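Local coordinates for ECXA (Escherichia coli, PDB 4L63), which binds a zinc ion and is probably a metallopeptidase of the metzincin type, at residues 29-42 against 89-101. Sequence-based numbering, arbitrary orientation.
Sequences YGPVINYTVPDENI and RVVSFSTTNYADN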
# COMPACT_ATOMS: atom_id res chain seq x y z
N TYR A 29 -3.08 3.73 -31.51
CA TYR A 29 -4.37 3.47 -32.15
C TYR A 29 -5.17 4.74 -32.46
O TYR A 29 -6.10 4.72 -33.27
CB TYR A 29 -5.22 2.55 -31.28
CG TYR A 29 -4.59 1.19 -31.04
CD1 TYR A 29 -4.08 0.44 -32.10
CD2 TYR A 29 -4.52 0.66 -29.76
CE1 TYR A 29 -3.52 -0.80 -31.88
CE2 TYR A 29 -3.95 -0.59 -29.53
CZ TYR A 29 -3.45 -1.31 -30.60
OH TYR A 29 -2.89 -2.55 -30.38
N GLY A 30 -4.78 5.85 -31.84
CA GLY A 30 -5.60 7.05 -31.86
C GLY A 30 -6.46 7.06 -30.61
O GLY A 30 -6.46 6.09 -29.85
N PRO A 31 -7.18 8.17 -30.37
CA PRO A 31 -8.08 8.28 -29.22
C PRO A 31 -9.17 7.20 -29.22
O PRO A 31 -9.66 6.82 -28.15
CB PRO A 31 -8.69 9.67 -29.38
CG PRO A 31 -7.70 10.43 -30.19
CD PRO A 31 -7.13 9.42 -31.15
N VAL A 32 -9.54 6.73 -30.41
CA VAL A 32 -10.55 5.69 -30.58
C VAL A 32 -9.98 4.47 -31.31
O VAL A 32 -9.29 4.61 -32.32
CB VAL A 32 -11.78 6.22 -31.35
CG1 VAL A 32 -11.34 6.86 -32.67
CG2 VAL A 32 -12.79 5.10 -31.59
N ILE A 33 -10.23 3.28 -30.78
CA ILE A 33 -9.65 2.08 -31.38
C ILE A 33 -10.55 1.50 -32.49
O ILE A 33 -11.58 0.88 -32.22
CB ILE A 33 -9.36 1.00 -30.32
CG1 ILE A 33 -8.28 1.50 -29.36
CG2 ILE A 33 -8.94 -0.31 -30.97
CD1 ILE A 33 -7.86 0.49 -28.31
N ASN A 34 -10.12 1.73 -33.73
CA ASN A 34 -10.85 1.27 -34.89
C ASN A 34 -10.48 -0.18 -35.18
O ASN A 34 -9.30 -0.51 -35.23
CB ASN A 34 -10.51 2.17 -36.08
CG ASN A 34 -11.36 3.42 -36.14
OD1 ASN A 34 -12.39 3.52 -35.46
ND2 ASN A 34 -10.87 4.41 -36.86
N TYR A 35 -11.46 -1.05 -35.36
CA TYR A 35 -11.13 -2.46 -35.60
C TYR A 35 -12.06 -3.15 -36.60
O TYR A 35 -13.23 -2.80 -36.72
CB TYR A 35 -11.14 -3.22 -34.27
CG TYR A 35 -12.49 -3.37 -33.63
CD1 TYR A 35 -13.00 -2.38 -32.80
CD2 TYR A 35 -13.26 -4.51 -33.84
CE1 TYR A 35 -14.24 -2.51 -32.20
CE2 TYR A 35 -14.49 -4.65 -33.25
CZ TYR A 35 -14.98 -3.66 -32.43
OH TYR A 35 -16.21 -3.80 -31.84
N THR A 36 -11.51 -4.13 -37.31
CA THR A 36 -12.27 -4.88 -38.30
C THR A 36 -12.58 -6.30 -37.82
O THR A 36 -11.75 -6.95 -37.19
CB THR A 36 -11.53 -4.96 -39.66
OG1 THR A 36 -10.44 -5.89 -39.56
CG2 THR A 36 -11.01 -3.59 -40.07
N VAL A 37 -13.79 -6.77 -38.12
CA VAL A 37 -14.22 -8.12 -37.78
C VAL A 37 -15.00 -8.77 -38.93
O VAL A 37 -16.12 -8.36 -39.23
CB VAL A 37 -15.09 -8.15 -36.51
CG1 VAL A 37 -15.58 -9.56 -36.23
CG2 VAL A 37 -14.32 -7.62 -35.31
N PRO A 38 -14.47 -9.82 -39.51
CA PRO A 38 -15.12 -10.49 -40.64
C PRO A 38 -16.46 -11.18 -40.34
O PRO A 38 -16.67 -11.65 -39.24
CB PRO A 38 -14.07 -11.49 -41.07
CG PRO A 38 -12.78 -10.76 -40.80
CD PRO A 38 -13.02 -9.77 -39.69
N ASP A 39 -17.33 -11.25 -41.35
CA ASP A 39 -18.77 -11.51 -41.24
C ASP A 39 -19.18 -12.81 -40.59
O ASP A 39 -20.21 -12.87 -39.93
CB ASP A 39 -19.45 -11.42 -42.62
CG ASP A 39 -20.95 -11.83 -42.59
OD1 ASP A 39 -21.72 -11.23 -41.81
OD2 ASP A 39 -21.35 -12.74 -43.34
N GLU A 40 -18.42 -13.87 -40.82
CA GLU A 40 -18.85 -15.19 -40.41
C GLU A 40 -19.10 -15.28 -38.93
O GLU A 40 -18.47 -14.61 -38.14
CB GLU A 40 -17.79 -16.22 -40.75
N ASN A 41 -20.10 -16.07 -38.58
CA ASN A 41 -20.23 -16.63 -37.25
C ASN A 41 -19.15 -17.69 -37.12
O ASN A 41 -18.80 -18.35 -38.11
CB ASN A 41 -21.62 -17.24 -37.05
CG ASN A 41 -22.66 -16.21 -36.65
OD1 ASN A 41 -23.35 -16.37 -35.64
ND2 ASN A 41 -22.77 -15.15 -37.44
N ILE A 42 -18.61 -17.86 -35.92
CA ILE A 42 -17.58 -18.86 -35.70
C ILE A 42 -18.20 -20.26 -35.60
O ILE A 42 -19.17 -20.47 -34.87
CB ILE A 42 -16.76 -18.54 -34.43
CG1 ILE A 42 -15.67 -17.53 -34.76
CG2 ILE A 42 -16.12 -19.78 -33.88
CD1 ILE A 42 -14.73 -17.26 -33.60
N ARG A 89 -3.38 0.87 -41.11
CA ARG A 89 -3.00 0.56 -39.74
C ARG A 89 -4.23 0.48 -38.83
O ARG A 89 -4.56 1.45 -38.14
CB ARG A 89 -2.01 1.59 -39.21
N VAL A 90 -4.90 -0.67 -38.84
CA VAL A 90 -6.13 -0.86 -38.07
C VAL A 90 -6.11 -2.22 -37.36
O VAL A 90 -5.59 -3.20 -37.90
CB VAL A 90 -7.37 -0.75 -38.99
CG1 VAL A 90 -8.64 -1.17 -38.25
CG2 VAL A 90 -7.52 0.66 -39.53
N VAL A 91 -6.65 -2.28 -36.15
CA VAL A 91 -6.73 -3.53 -35.40
C VAL A 91 -7.56 -4.57 -36.16
O VAL A 91 -8.66 -4.27 -36.63
CB VAL A 91 -7.33 -3.32 -34.00
CG1 VAL A 91 -7.54 -4.65 -33.29
CG2 VAL A 91 -6.45 -2.39 -33.18
N SER A 92 -7.02 -5.77 -36.30
CA SER A 92 -7.66 -6.81 -37.09
C SER A 92 -8.00 -8.05 -36.27
O SER A 92 -7.15 -8.61 -35.58
CB SER A 92 -6.76 -7.21 -38.26
OG SER A 92 -6.21 -6.06 -38.88
N PHE A 93 -9.26 -8.47 -36.34
CA PHE A 93 -9.68 -9.73 -35.76
C PHE A 93 -9.90 -10.74 -36.88
O PHE A 93 -10.28 -10.35 -37.98
CB PHE A 93 -10.95 -9.56 -34.93
CG PHE A 93 -10.73 -8.84 -33.63
CD1 PHE A 93 -10.66 -7.46 -33.59
CD2 PHE A 93 -10.59 -9.54 -32.44
CE1 PHE A 93 -10.45 -6.79 -32.39
CE2 PHE A 93 -10.38 -8.88 -31.24
CZ PHE A 93 -10.31 -7.50 -31.21
N SER A 94 -9.64 -12.02 -36.61
CA SER A 94 -9.82 -13.05 -37.62
C SER A 94 -9.80 -14.46 -37.03
O SER A 94 -9.47 -14.65 -35.85
CB SER A 94 -8.74 -12.94 -38.71
OG SER A 94 -7.45 -13.10 -38.16
N THR A 95 -10.15 -15.43 -37.85
CA THR A 95 -10.10 -16.83 -37.46
C THR A 95 -9.04 -17.55 -38.29
O THR A 95 -8.75 -17.15 -39.42
CB THR A 95 -11.46 -17.53 -37.66
OG1 THR A 95 -11.87 -17.40 -39.02
CG2 THR A 95 -12.52 -16.91 -36.76
N THR A 96 -8.47 -18.61 -37.73
CA THR A 96 -7.46 -19.39 -38.43
C THR A 96 -7.69 -20.89 -38.22
O THR A 96 -8.50 -21.28 -37.38
CB THR A 96 -6.03 -19.04 -37.96
OG1 THR A 96 -5.92 -19.25 -36.55
CG2 THR A 96 -5.69 -17.59 -38.29
N ASN A 97 -6.97 -21.71 -38.97
CA ASN A 97 -7.06 -23.16 -38.82
C ASN A 97 -5.68 -23.82 -38.81
O ASN A 97 -5.34 -24.56 -39.72
CB ASN A 97 -7.91 -23.77 -39.94
CG ASN A 97 -9.35 -23.98 -39.53
OD1 ASN A 97 -9.68 -24.97 -38.88
ND2 ASN A 97 -10.23 -23.06 -39.93
N TYR A 98 -4.90 -23.54 -37.77
CA TYR A 98 -3.59 -24.17 -37.62
C TYR A 98 -3.70 -25.49 -36.86
O TYR A 98 -2.93 -26.42 -37.13
CB TYR A 98 -2.61 -23.23 -36.91
CG TYR A 98 -2.27 -21.97 -37.67
CD1 TYR A 98 -1.27 -21.96 -38.63
CD2 TYR A 98 -2.93 -20.77 -37.40
CE1 TYR A 98 -0.95 -20.80 -39.33
CE2 TYR A 98 -2.61 -19.61 -38.09
CZ TYR A 98 -1.63 -19.63 -39.05
OH TYR A 98 -1.31 -18.48 -39.73
N ALA A 99 -4.66 -25.57 -35.94
CA ALA A 99 -4.84 -26.72 -35.05
C ALA A 99 -3.54 -27.05 -34.33
O ALA A 99 -2.98 -28.13 -34.49
CB ALA A 99 -5.34 -27.93 -35.83
N ASP A 100 -3.07 -26.11 -33.51
CA ASP A 100 -1.68 -26.10 -33.08
C ASP A 100 -1.58 -25.83 -31.56
O ASP A 100 -0.67 -25.16 -31.08
CB ASP A 100 -0.90 -25.10 -33.97
CG ASP A 100 0.52 -24.80 -33.50
OD1 ASP A 100 0.71 -23.91 -32.64
OD2 ASP A 100 1.45 -25.47 -33.99
N ASN A 101 -2.53 -26.38 -30.81
CA ASN A 101 -2.41 -26.41 -29.35
C ASN A 101 -2.34 -25.00 -28.76
O ASN A 101 -1.60 -24.73 -27.81
CB ASN A 101 -1.17 -27.26 -28.97
CG ASN A 101 -1.04 -27.51 -27.48
OD1 ASN A 101 -2.03 -27.66 -26.76
ND2 ASN A 101 0.20 -27.58 -27.01
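Tyr-35 and Thr-36 of strand 33-36 pair in parallel with Val-91 and Ser-92 of strand 91-96, joining two inner strands of the mixed sheet of this zinc-binding domain; strand 78-80 flanks the first and strand 115-119 the second. The ladder is short. Thr-36 N gives a nearly straight bond to Val-91 O (2.9 Å, 162° at the hydrogen). Phe-93 N reaches Thr-36 O at 3.0 Å. The bond from Val-91 N to Asn-34 O is weak at 3.3 Å. Tyr-35, Val-91 and Phe-93 occupy one face. There the Val-91 rotamer, with CG1 anti to the backbone N (chi1 174°), turns CG2 to Tyr-29 CE1 at 3.6 Å and to Ile-33 CG2, while CB packs on Tyr-35 CB. The rings of Tyr-35 and Phe-93 meet obliquely, planes at 71°, with CD2 of the tyrosine 3.9 Å from CE1 of the phenylalanine. Val-37 CG2 lies against Phe-93 CB. On the other face, Thr-36 CG2 rests on Val-90 CG1 at 3.8 Å. After Pro-38 the chains separate, meeting again where the side chains of Ile-42 and Thr-95 run alongside one another, head to tail. Tyr-29 OH is hydrogen-bonded to O of Ile-165, which follows the zinc ligand His-164 in sequence. Backbone bonds thus set the strand register, and Tyr-35, Val-91 and Phe-93 form an apolar face on which Val-64 of helix 60-70 touches both aromatic residues.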